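Local coordinates for protein (thiaminase I) (Bacillus subtilis, PDB 3THI) that breaks down thiamin as a transferase, displacing its thiazole moiety with another base or nucleophile, at residues A[124-128]-A[194-198]; A[133-139]-A[197-203]; A[149-153]-A[203-207]; A[189-193]-A[357-362]. All blocks are in the same frame, centred on the assembly; numbering follows the deposited sequence.

Contact 1 (A[124-128]-A[194-198])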
loop_
_atom_site.group_PDB
_atom_site.type_symbol
_atom_site.label_atom_id
_atom_site.label_comp_id
_atom_site.label_asym_id
_atom_site.label_seq_id
_atom_site.Cartn_x
_atom_site.Cartn_y
_atom_site.Cartn_z
ATOM N N ILE A 124 -4.987 -14.956 -10.901
ATOM C CA ILE A 124 -4.057 -14.746 -12.017
ATOM C C ILE A 124 -4.069 -15.830 -13.101
ATOM O O ILE A 124 -3.810 -15.541 -14.269
ATOM C CB ILE A 124 -2.598 -14.485 -11.525
ATOM C CG1 ILE A 124 -2.078 -15.679 -10.717
ATOM C CG2 ILE A 124 -2.540 -13.191 -10.706
ATOM C CD1 ILE A 124 -0.596 -15.632 -10.427
ATOM N N TYR A 125 -4.386 -17.066 -12.716
ATOM C CA TYR A 125 -4.453 -18.168 -13.670
ATOM C C TYR A 125 -5.695 -18.033 -14.539
ATOM O O TYR A 125 -5.674 -18.372 -15.720
ATOM C CB TYR A 125 -4.402 -19.513 -12.947
ATOM C CG TYR A 125 -3.080 -19.731 -12.234
ATOM C CD1 TYR A 125 -1.945 -20.138 -12.942
ATOM C CD2 TYR A 125 -2.947 -19.473 -10.863
ATOM C CE1 TYR A 125 -0.707 -20.275 -12.309
ATOM C CE2 TYR A 125 -1.708 -19.612 -10.221
ATOM C CZ TYR A 125 -0.592 -20.011 -10.956
ATOM O OH TYR A 125 0.642 -20.136 -10.349
ATOM N N GLU A 126 -6.771 -17.516 -13.963
ATOM C CA GLU A 126 -7.996 -17.284 -14.724
ATOM C C GLU A 126 -7.741 -16.078 -15.635
ATOM O O GLU A 126 -8.283 -15.997 -16.741
ATOM C CB GLU A 126 -9.173 -16.989 -13.791
ATOM C CG GLU A 126 -9.760 -18.209 -13.090
ATOM C CD GLU A 126 -10.812 -17.832 -12.057
ATOM O OE1 GLU A 126 -10.968 -16.623 -11.789
ATOM O OE2 GLU A 126 -11.478 -18.735 -11.500
ATOM N N LEU A 127 -6.889 -15.160 -15.171
ATOM C CA LEU A 127 -6.530 -13.971 -15.941
ATOM C C LEU A 127 -5.729 -14.413 -17.165
ATOM O O LEU A 127 -5.940 -13.913 -18.264
ATOM C CB LEU A 127 -5.671 -13.022 -15.095
ATOM C CG LEU A 127 -5.785 -11.498 -15.249
ATOM C CD1 LEU A 127 -4.449 -10.859 -14.861
ATOM C CD2 LEU A 127 -6.192 -11.088 -16.655
ATOM N N TYR A 128 -4.806 -15.350 -16.960
ATOM C CA TYR A 128 -3.981 -15.864 -18.045
ATOM C C TYR A 128 -4.805 -16.537 -19.145
ATOM O O TYR A 128 -4.484 -16.411 -20.330
ATOM C CB TYR A 128 -2.930 -16.846 -17.521
ATOM C CG TYR A 128 -2.054 -17.394 -18.624
ATOM C CD1 TYR A 128 -1.000 -16.641 -19.140
ATOM C CD2 TYR A 128 -2.313 -18.636 -19.188
ATOM C CE1 TYR A 128 -0.228 -17.111 -20.195
ATOM C CE2 TYR A 128 -1.549 -19.116 -20.249
ATOM C CZ TYR A 128 -0.509 -18.348 -20.751
ATOM O OH TYR A 128 0.225 -18.804 -21.826
ATOM N N LEU A 194 4.181 -16.066 -14.221
ATOM C CA LEU A 194 2.956 -15.987 -15.006
ATOM C C LEU A 194 2.585 -14.515 -15.230
ATOM O O LEU A 194 2.195 -14.127 -16.334
ATOM C CB LEU A 194 1.816 -16.713 -14.295
ATOM C CG LEU A 194 0.572 -16.864 -15.165
ATOM C CD1 LEU A 194 0.916 -17.687 -16.393
ATOM C CD2 LEU A 194 -0.549 -17.492 -14.383
ATOM N N LEU A 195 2.749 -13.704 -14.182
ATOM C CA LEU A 195 2.461 -12.277 -14.236
ATOM C C LEU A 195 3.395 -11.579 -15.211
ATOM O O LEU A 195 2.963 -10.732 -15.987
ATOM C CB LEU A 195 2.629 -11.656 -12.858
ATOM C CG LEU A 195 1.570 -11.953 -11.814
ATOM C CD1 LEU A 195 2.072 -11.509 -10.463
ATOM C CD2 LEU A 195 0.266 -11.258 -12.188
ATOM N N ILE A 196 4.680 -11.906 -15.125
ATOM C CA ILE A 196 5.695 -11.339 -16.004
ATOM C C ILE A 196 5.395 -11.773 -17.437
ATOM O O ILE A 196 5.495 -10.986 -18.381
ATOM C CB ILE A 196 7.099 -11.813 -15.576
ATOM C CG1 ILE A 196 7.478 -11.154 -14.244
ATOM C CG2 ILE A 196 8.121 -11.529 -16.663
ATOM C CD1 ILE A 196 8.664 -11.798 -13.535
ATOM N N ASN A 197 4.987 -13.027 -17.578
ATOM C CA ASN A 197 4.647 -13.573 -18.881
ATOM C C ASN A 197 3.475 -12.807 -19.517
ATOM O O ASN A 197 3.450 -12.576 -20.737
ATOM C CB ASN A 197 4.286 -15.054 -18.745
ATOM C CG ASN A 197 4.141 -15.731 -20.085
ATOM O OD1 ASN A 197 5.086 -15.766 -20.881
ATOM N ND2 ASN A 197 2.957 -16.244 -20.357
ATOM N N MET A 198 2.509 -12.419 -18.690
ATOM C CA MET A 198 1.343 -11.682 -19.174
ATOM C C MET A 198 1.629 -10.210 -19.491
ATOM O O MET A 198 1.086 -9.649 -20.447
ATOM C CB MET A 198 0.190 -11.778 -18.163
ATOM C CG MET A 198 -0.363 -13.198 -17.994
ATOM S SD MET A 198 -1.905 -13.235 -17.060
ATOM C CE MET A 198 -1.286 -13.510 -15.335
#
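Ile124 O accepts the helical bond from Tyr128 N at 2.9 Å and is packed against from the opposing helix by two methyls, Met198 CE at 3.4 Å and Leu194 CD2. Leu194 CD1 lies over one face of the Tyr128 ring, 4.0 Å from the centroid and 30° off the normal, a CH-pi contact, while its sister methyl CD2 meets Tyr125 CD1 at 3.3 Å. Met198 comes to the ring edge, with CG in the ring plane and SD 5.4 Å from the centroid, a Met-aromatic contact. The short axes approach to 10.4 Å, so two helices running the same way, inclined at 30°, pack here within the thiaminase-1 domain, a member of the periplasmic-binding-protein clan. With CG anti to the backbone N (chi1 -180°), the Tyr128 ring reaches across to Asn197, whose ND2 lies 3.3 Å from CE1 but is directed to Thr133 OG1, the atom Tyr128 OH also hydrogen-bonds. With an alanine in place of Tyr128, Leu194 CD1 would probably lose the face it rests on and Thr133 its hydroxyl partner. Deeper in, Ile124 CG2 meets Leu195 CD2 at 3.7 Å, the two side chains crossing nearly at right angles.

Contact 2 (A[133-139]-A[197-203])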
loop_
_atom_site.group_PDB
_atom_site.type_symbol
_atom_site.label_atom_id
_atom_site.label_comp_id
_atom_site.label_asym_id
_atom_site.label_seq_id
_atom_site.Cartn_x
_atom_site.Cartn_y
_atom_site.Cartn_z
ATOM N N THR A 133 -0.220 -14.851 -22.872
ATOM C CA THR A 133 1.136 -14.327 -22.801
ATOM C C THR A 133 1.301 -13.056 -23.614
ATOM O O THR A 133 0.703 -12.915 -24.681
ATOM C CB THR A 133 2.137 -15.364 -23.361
ATOM O OG1 THR A 133 2.106 -16.549 -22.564
ATOM C CG2 THR A 133 3.541 -14.815 -23.367
ATOM N N SER A 134 2.093 -12.125 -23.096
ATOM C CA SER A 134 2.372 -10.903 -23.832
ATOM C C SER A 134 3.154 -11.373 -25.059
ATOM O O SER A 134 3.880 -12.365 -24.995
ATOM C CB SER A 134 3.252 -9.971 -22.998
ATOM O OG SER A 134 3.877 -9.000 -23.817
ATOM N N HIS A 135 2.992 -10.685 -26.178
ATOM C CA HIS A 135 3.716 -11.058 -27.379
ATOM C C HIS A 135 4.516 -9.869 -27.867
ATOM O O HIS A 135 4.856 -9.779 -29.045
ATOM C CB HIS A 135 2.744 -11.530 -28.457
ATOM C CG HIS A 135 2.094 -12.838 -28.142
ATOM N ND1 HIS A 135 0.730 -12.979 -28.010
ATOM C CD2 HIS A 135 2.624 -14.065 -27.911
ATOM C CE1 HIS A 135 0.447 -14.235 -27.709
ATOM N NE2 HIS A 135 1.578 -14.915 -27.644
ATOM N N SER A 136 4.810 -8.951 -26.951
ATOM C CA SER A 136 5.575 -7.760 -27.291
ATOM C C SER A 136 6.271 -7.197 -26.073
ATOM O O SER A 136 5.712 -7.186 -24.980
ATOM C CB SER A 136 4.668 -6.688 -27.884
ATOM O OG SER A 136 5.459 -5.604 -28.344
ATOM N N GLU A 137 7.486 -6.710 -26.271
ATOM C CA GLU A 137 8.263 -6.140 -25.181
ATOM C C GLU A 137 8.188 -4.622 -25.149
ATOM O O GLU A 137 8.789 -3.987 -24.294
ATOM C CB GLU A 137 9.719 -6.587 -25.295
ATOM C CG GLU A 137 9.963 -7.978 -24.754
ATOM C CD GLU A 137 9.747 -8.063 -23.259
ATOM O OE1 GLU A 137 10.653 -7.661 -22.514
ATOM O OE2 GLU A 137 8.678 -8.530 -22.823
ATOM N N GLN A 138 7.427 -4.049 -26.075
ATOM C CA GLN A 138 7.280 -2.606 -26.186
ATOM C C GLN A 138 6.663 -1.990 -24.935
ATOM O O GLN A 138 5.840 -2.613 -24.264
ATOM C CB GLN A 138 6.429 -2.272 -27.405
ATOM C CG GLN A 138 5.004 -2.781 -27.329
ATOM C CD GLN A 138 4.261 -2.611 -28.635
ATOM O OE1 GLN A 138 3.728 -1.540 -28.934
ATOM N NE2 GLN A 138 4.220 -3.669 -29.421
ATOM N N ILE A 139 7.073 -0.765 -24.630
ATOM C CA ILE A 139 6.576 -0.042 -23.466
ATOM C C ILE A 139 5.845 1.221 -23.954
ATOM O O ILE A 139 6.469 2.151 -24.463
ATOM C CB ILE A 139 7.754 0.372 -22.538
ATOM C CG1 ILE A 139 8.665 -0.824 -22.238
ATOM C CG2 ILE A 139 7.233 0.935 -21.231
ATOM C CD1 ILE A 139 9.985 -0.419 -21.651
ATOM N N ASN A 197 4.987 -13.027 -17.578
ATOM C CA ASN A 197 4.647 -13.573 -18.881
ATOM C C ASN A 197 3.475 -12.807 -19.517
ATOM O O ASN A 197 3.450 -12.576 -20.737
ATOM C CB ASN A 197 4.286 -15.054 -18.745
ATOM C CG ASN A 197 4.141 -15.731 -20.085
ATOM O OD1 ASN A 197 5.086 -15.766 -20.881
ATOM N ND2 ASN A 197 2.957 -16.244 -20.357
ATOM N N MET A 198 2.509 -12.419 -18.690
ATOM C CA MET A 198 1.343 -11.682 -19.174
ATOM C C MET A 198 1.629 -10.210 -19.491
ATOM O O MET A 198 1.086 -9.649 -20.447
ATOM C CB MET A 198 0.190 -11.778 -18.163
ATOM C CG MET A 198 -0.363 -13.198 -17.994
ATOM S SD MET A 198 -1.905 -13.235 -17.060
ATOM C CE MET A 198 -1.286 -13.510 -15.335
ATOM N N ALA A 199 2.506 -9.609 -18.693
ATOM C CA ALA A 199 2.866 -8.201 -18.826
ATOM C C ALA A 199 4.017 -7.911 -19.781
ATOM O O ALA A 199 4.047 -6.859 -20.429
ATOM C CB ALA A 199 3.186 -7.626 -17.450
ATOM N N GLY A 200 4.945 -8.856 -19.882
ATOM C CA GLY A 200 6.118 -8.655 -20.710
ATOM C C GLY A 200 7.238 -8.329 -19.739
ATOM O O GLY A 200 7.013 -7.656 -18.732
ATOM N N GLU A 201 8.441 -8.807 -20.024
ATOM C CA GLU A 201 9.577 -8.587 -19.135
ATOM C C GLU A 201 9.926 -7.118 -18.945
ATOM O O GLU A 201 9.935 -6.621 -17.824
ATOM C CB GLU A 201 10.802 -9.362 -19.633
ATOM C CG GLU A 201 12.005 -9.309 -18.691
ATOM C CD GLU A 201 13.156 -10.186 -19.155
ATOM O OE1 GLU A 201 12.978 -10.954 -20.125
ATOM O OE2 GLU A 201 14.252 -10.109 -18.555
ATOM N N LYS A 202 10.239 -6.437 -20.044
ATOM C CA LYS A 202 10.605 -5.031 -19.986
ATOM C C LYS A 202 9.466 -4.164 -19.482
ATOM O O LYS A 202 9.688 -3.288 -18.654
ATOM C CB LYS A 202 11.110 -4.526 -21.342
ATOM C CG LYS A 202 12.524 -4.965 -21.676
ATOM C CD LYS A 202 12.941 -4.450 -23.048
ATOM C CE LYS A 202 14.457 -4.416 -23.194
ATOM N NZ LYS A 202 15.074 -3.371 -22.314
ATOM N N PRO A 203 8.236 -4.372 -19.997
ATOM C CA PRO A 203 7.141 -3.539 -19.501
ATOM C C PRO A 203 6.939 -3.701 -17.994
ATOM O O PRO A 203 6.755 -2.709 -17.296
ATOM C CB PRO A 203 5.948 -4.041 -20.306
ATOM C CG PRO A 203 6.576 -4.401 -21.617
ATOM C CD PRO A 203 7.805 -5.144 -21.177
HETATM O O HOH W 1 3.070 -6.729 -22.702
#
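Glu137 turns its carboxylate end-on to the start of helix 201-205, its chain folded back at chi2 (-66°) so that each oxygen faces a different backbone N-H. Lys202 N donates to Glu137 OE1 at 2.8 Å, meeting it on the syn side but 27° out of the carboxylate plane; Glu201 N to OE2 is a weaker, bent bond. Gly200 holds the N-cap position beneath this carboxylate; at its positive phi a CB would jam against the carbonyl O of Ala199, which alone rules out a side chain, and OE2, 3.3 Å from Gly200 CA, crowds it further. Contact with the N-terminus of a helix is likely to stabilise the negative charge of Glu137, although the Glu201 carboxylate, its plane turned 57° away, stands nearby. If Glu137 were an alanine, both N-H groups would lose their carboxylate partner, which would probably set the first helical turn free to fray. The loop 133-139 thus clasps the junction between helices 186-199 and 201-205. At its other end Ser134 N bonds almost straight to Asn197 O at 2.8 Å, in the carbonyl plane. Thr133 and Asn197 cross obliquely, CG2 lying beside the amide; the modelled ND2 to OG1 approach is too short to be taken at face value. Ser134 OG accepts from Ser136 N, an ST turn, and a water 2.7 Å from Ser134 OG donates to Ala199 O. Gln138 O rests 3.3 Å from Pro203 CG, and Ile139 CG1 obliquely flanks the same ring at 4.2 Å.

Contact 3 (A[149-153]-A[203-207]); sequences INMAG and PSQYV
Two hydrogen bonds join Met151 to helix 201-205, and they differ in geometry. Met151 N donates to Ser204 O at 2.9 Å, in the carbonyl plane. Gln205 NE2 returns a bond to Met151 O at 3.0 Å, but from above that carbonyl, 74° out of its plane. The amide gets there because the Gln205 chain is bent at chi2 (-52°), which brings its end back toward the loop. Its rotation is fixed further by a second bond, NE2 to Ser204 OG at 3.1 Å, lying close to the amide plane; Ser204 OG in turn is hydrogen-bonded to Glu201 O. Within the loop, Asn150 OD1 accepts from Ala152 N, nearly along the C=O axis, forming an Asx turn. This turn follows strand 147-149 and leads to Gly153, the N-cap position of helix 154-169, so the contact ties a strand-to-helix connection to the end of a short helix within the thiaminase-1 domain. At the strand side a water accepts from Ile149 N at 2.8 Å and reaches Pro203 O only weakly. A weaker CA-H...O contact brings Ser204 CA to 3.5 Å from Ile149 O. The apolar pair is Ala152 CB with Val207 CG2, at 3.6 Å; the carbonyl Gln205 O is a close van der Waals neighbour of the same CB at 3.3 Å. Met151 sends its sulfur end the other way, onto Leu195 and Ile196 of helix 186-199.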
loop_
_atom_site.group_PDB
_atom_site.type_symbol
_atom_site.label_atom_id
_atom_site.label_comp_id
_atom_site.label_asym_id
_atom_site.label_seq_id
_atom_site.Cartn_x
_atom_site.Cartn_y
_atom_site.Cartn_z
ATOM N N ILE A 149 1.423 -4.142 -15.237
ATOM C CA ILE A 149 1.719 -4.326 -13.829
ATOM C C ILE A 149 3.142 -3.907 -13.499
ATOM O O ILE A 149 4.080 -4.169 -14.247
ATOM C CB ILE A 149 1.480 -5.778 -13.355
ATOM C CG1 ILE A 149 1.591 -5.854 -11.825
ATOM C CG2 ILE A 149 2.451 -6.731 -14.033
ATOM C CD1 ILE A 149 1.414 -7.244 -11.237
ATOM N N ASN A 150 3.276 -3.201 -12.388
ATOM C CA ASN A 150 4.565 -2.742 -11.917
ATOM C C ASN A 150 5.217 -3.838 -11.073
ATOM O O ASN A 150 4.732 -4.196 -9.993
ATOM C CB ASN A 150 4.391 -1.453 -11.099
ATOM C CG ASN A 150 5.709 -0.851 -10.665
ATOM O OD1 ASN A 150 6.760 -1.474 -10.798
ATOM N ND2 ASN A 150 5.660 0.372 -10.156
ATOM N N MET A 151 6.292 -4.404 -11.601
ATOM C CA MET A 151 7.026 -5.437 -10.892
ATOM C C MET A 151 8.498 -5.053 -10.865
ATOM O O MET A 151 9.358 -5.895 -10.683
ATOM C CB MET A 151 6.813 -6.804 -11.548
ATOM C CG MET A 151 5.421 -7.361 -11.299
ATOM S SD MET A 151 5.126 -9.017 -11.936
ATOM C CE MET A 151 5.986 -10.027 -10.747
ATOM N N ALA A 152 8.766 -3.770 -11.089
ATOM C CA ALA A 152 10.117 -3.219 -11.082
ATOM C C ALA A 152 10.552 -3.014 -9.629
ATOM O O ALA A 152 9.730 -2.732 -8.760
ATOM C CB ALA A 152 10.124 -1.888 -11.818
ATOM N N GLY A 153 11.847 -3.111 -9.362
ATOM C CA GLY A 153 12.298 -2.928 -7.989
ATOM C C GLY A 153 12.349 -4.258 -7.257
ATOM O O GLY A 153 11.393 -5.047 -7.329
ATOM N N PRO A 203 8.236 -4.372 -19.997
ATOM C CA PRO A 203 7.141 -3.539 -19.501
ATOM C C PRO A 203 6.939 -3.701 -17.994
ATOM O O PRO A 203 6.755 -2.709 -17.296
ATOM C CB PRO A 203 5.948 -4.041 -20.306
ATOM C CG PRO A 203 6.576 -4.401 -21.617
ATOM C CD PRO A 203 7.805 -5.144 -21.177
ATOM N N SER A 204 7.030 -4.934 -17.490
ATOM C CA SER A 204 6.859 -5.179 -16.061
ATOM C C SER A 204 8.011 -4.627 -15.230
ATOM O O SER A 204 7.821 -4.276 -14.068
ATOM C CB SER A 204 6.705 -6.671 -15.767
ATOM O OG SER A 204 7.961 -7.332 -15.795
ATOM N N GLN A 205 9.193 -4.515 -15.838
ATOM C CA GLN A 205 10.380 -4.022 -15.138
ATOM C C GLN A 205 10.687 -2.550 -15.346
ATOM O O GLN A 205 11.611 -2.007 -14.743
ATOM C CB GLN A 205 11.606 -4.854 -15.525
ATOM C CG GLN A 205 11.479 -6.297 -15.130
ATOM C CD GLN A 205 11.116 -6.439 -13.670
ATOM O OE1 GLN A 205 11.866 -6.005 -12.794
ATOM N NE2 GLN A 205 9.955 -7.029 -13.397
ATOM N N TYR A 206 9.887 -1.905 -16.179
ATOM C CA TYR A 206 10.075 -0.506 -16.501
ATOM C C TYR A 206 9.970 0.452 -15.319
ATOM O O TYR A 206 9.086 0.332 -14.475
ATOM C CB TYR A 206 9.084 -0.094 -17.589
ATOM C CG TYR A 206 9.205 1.348 -17.983
ATOM C CD1 TYR A 206 10.245 1.781 -18.800
ATOM C CD2 TYR A 206 8.272 2.286 -17.545
ATOM C CE1 TYR A 206 10.349 3.112 -19.176
ATOM C CE2 TYR A 206 8.370 3.614 -17.912
ATOM C CZ TYR A 206 9.406 4.019 -18.727
ATOM O OH TYR A 206 9.488 5.334 -19.097
ATOM N N VAL A 207 10.919 1.382 -15.266
ATOM C CA VAL A 207 10.989 2.413 -14.239
ATOM C C VAL A 207 11.155 3.692 -15.046
ATOM O O VAL A 207 12.149 3.858 -15.753
ATOM C CB VAL A 207 12.243 2.253 -13.314
ATOM C CG1 VAL A 207 12.362 3.436 -12.353
ATOM C CG2 VAL A 207 12.169 0.964 -12.536
HETATM O O HOH W 2 3.551 -3.360 -16.945
#

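Contact 4 (A[189-193]-A[357-362]); sequences IRGLR and LPEALG
Ile189 opens the contact by reaching CD1 into the angle between Ala360 and Leu361, 4.0 Å from Ala360 CB and 3.9 Å from Leu361 CD2. Its CG1 stands beside the backbone N (chi1 -69°) and chi2 bends the chain again, which carries the methyl across. The other branch, CG2, lies 3.6 Å from Ala360 O. One turn on, Leu192 brings its CB to 3.5 Å from Leu361 CD2, the two leucine side chains crossing obliquely; that one methyl is shared by Ile189 CD1 and Leu192 CB. Short helical axes 10.3 Å apart and inclined at 72° describe a steep helix-on-helix crossing, in which the last modelled helix, 357-361, lies across helix 186-199 of the thiaminase-1 domain. Tyr161 of helix 154-169 also packs on Ile189, Leu192 and Leu357. Arg193 ends the segment with the polar grip. Its guanidinium takes hold of Ala360 O side-on with two nitrogens: NE at 2.9 Å, a fairly straight bond in the carbonyl plane, and NH2 at 3.3 Å, more bent and from above that plane. The oxygen sits in the guanidinium plane, whereas Leu361 O lies over one guanidinium face, offset toward the rim. Such a positive group beside carbonyls at the C-terminal end of a helix probably gains from the helix dipole. Gly362, with positive phi (98°), passes next to NH2, where a side chain would be tight.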
loop_
_atom_site.group_PDB
_atom_site.type_symbol
_atom_site.label_atom_id
_atom_site.label_comp_id
_atom_site.label_asym_id
_atom_site.label_seq_id
_atom_site.Cartn_x
_atom_site.Cartn_y
_atom_site.Cartn_z
ATOM N N ILE A 189 6.885 -18.762 -7.350
ATOM C CA ILE A 189 7.700 -18.342 -8.487
ATOM C C ILE A 189 6.908 -18.494 -9.789
ATOM O O ILE A 189 6.923 -17.599 -10.631
ATOM C CB ILE A 189 9.029 -19.139 -8.561
ATOM C CG1 ILE A 189 9.942 -18.735 -7.396
ATOM C CG2 ILE A 189 9.740 -18.887 -9.884
ATOM C CD1 ILE A 189 10.303 -17.255 -7.386
ATOM N N ARG A 190 6.184 -19.600 -9.933
ATOM C CA ARG A 190 5.383 -19.822 -11.135
ATOM C C ARG A 190 4.315 -18.744 -11.248
ATOM O O ARG A 190 3.955 -18.322 -12.346
ATOM C CB ARG A 190 4.744 -21.212 -11.126
ATOM C CG ARG A 190 5.677 -22.303 -11.640
ATOM C CD ARG A 190 4.980 -23.656 -11.726
ATOM N NE ARG A 190 4.874 -24.335 -10.433
ATOM C CZ ARG A 190 3.771 -24.930 -9.982
ATOM N NH1 ARG A 190 2.657 -24.927 -10.708
ATOM N NH2 ARG A 190 3.793 -25.578 -8.826
ATOM N N GLY A 191 3.812 -18.314 -10.096
ATOM C CA GLY A 191 2.813 -17.269 -10.063
ATOM C C GLY A 191 3.406 -15.954 -10.534
ATOM O O GLY A 191 2.838 -15.293 -11.403
ATOM N N LEU A 192 4.579 -15.599 -10.010
ATOM C CA LEU A 192 5.228 -14.344 -10.386
ATOM C C LEU A 192 5.659 -14.346 -11.854
ATOM O O LEU A 192 5.576 -13.323 -12.529
ATOM C CB LEU A 192 6.410 -14.041 -9.457
ATOM C CG LEU A 192 6.118 -13.898 -7.957
ATOM C CD1 LEU A 192 7.404 -13.651 -7.195
ATOM C CD2 LEU A 192 5.131 -12.762 -7.711
ATOM N N ARG A 193 6.103 -15.501 -12.345
ATOM C CA ARG A 193 6.509 -15.634 -13.739
ATOM C C ARG A 193 5.306 -15.482 -14.633
ATOM O O ARG A 193 5.395 -14.862 -15.684
ATOM C CB ARG A 193 7.134 -16.999 -14.016
ATOM C CG ARG A 193 8.518 -17.137 -13.474
ATOM C CD ARG A 193 9.133 -18.454 -13.856
ATOM N NE ARG A 193 10.560 -18.247 -13.981
ATOM C CZ ARG A 193 11.229 -18.346 -15.121
ATOM N NH1 ARG A 193 10.592 -18.675 -16.235
ATOM N NH2 ARG A 193 12.521 -18.056 -15.154
ATOM N N LEU A 357 16.032 -13.759 -6.419
ATOM C CA LEU A 357 14.719 -13.635 -7.056
ATOM C C LEU A 357 14.750 -13.266 -8.542
ATOM O O LEU A 357 14.029 -13.877 -9.340
ATOM C CB LEU A 357 13.829 -12.674 -6.269
ATOM C CG LEU A 357 12.534 -13.219 -5.670
ATOM C CD1 LEU A 357 12.769 -14.545 -4.997
ATOM C CD2 LEU A 357 11.987 -12.229 -4.668
ATOM N N PRO A 358 15.540 -12.256 -8.938
ATOM C CA PRO A 358 15.608 -11.868 -10.354
ATOM C C PRO A 358 16.032 -13.037 -11.266
ATOM O O PRO A 358 15.579 -13.133 -12.408
ATOM C CB PRO A 358 16.646 -10.748 -10.343
ATOM C CG PRO A 358 16.398 -10.092 -9.039
ATOM C CD PRO A 358 16.272 -11.275 -8.109
ATOM N N GLU A 359 16.904 -13.912 -10.766
ATOM C CA GLU A 359 17.355 -15.078 -11.541
ATOM C C GLU A 359 16.204 -16.069 -11.676
ATOM O O GLU A 359 15.897 -16.529 -12.778
ATOM C CB GLU A 359 18.521 -15.783 -10.848
ATOM C CG GLU A 359 19.766 -14.934 -10.683
ATOM C CD GLU A 359 20.995 -15.768 -10.356
ATOM O OE1 GLU A 359 21.285 -16.714 -11.128
ATOM O OE2 GLU A 359 21.670 -15.482 -9.339
ATOM N N ALA A 360 15.577 -16.379 -10.536
ATOM C CA ALA A 360 14.446 -17.303 -10.460
ATOM C C ALA A 360 13.281 -16.860 -11.348
ATOM O O ALA A 360 12.534 -17.689 -11.875
ATOM C CB ALA A 360 13.989 -17.454 -9.019
ATOM N N LEU A 361 13.141 -15.552 -11.527
ATOM C CA LEU A 361 12.072 -15.000 -12.354
ATOM C C LEU A 361 12.428 -14.823 -13.839
ATOM O O LEU A 361 11.533 -14.713 -14.674
ATOM C CB LEU A 361 11.575 -13.681 -11.750
ATOM C CG LEU A 361 11.045 -13.710 -10.305
ATOM C CD1 LEU A 361 10.718 -12.288 -9.864
ATOM C CD2 LEU A 361 9.814 -14.623 -10.177
ATOM N N GLY A 362 13.721 -14.796 -14.164
ATOM C CA GLY A 362 14.151 -14.658 -15.552
ATOM C C GLY A 362 14.537 -13.268 -16.028
ATOM O O GLY A 362 14.722 -13.039 -17.222
#

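Helix 186-199 is common to contacts 1, 2 and 4, while contact 3 reaches it through Met151: contact 4 uses its first half, contact 1 the following turn, and contact 2 its last one, sharing Asn197 and Met198 with contact 1. The centres of contacts 1 and 2 lie about 11 Å apart and those of contacts 2 and 3 about 10 Å, the latter two sharing Pro203. Met151 packs its SD 3.7 Å from Leu195 CB, while its CE lies 3.8 Å from Leu192 O of contact 4. Between contacts 1 and 4, Ile196 CD1 meets Leu361 CB at 3.9 Å. All four centres lie about 16 to 24 Å from the chain's centre, on the same side of it.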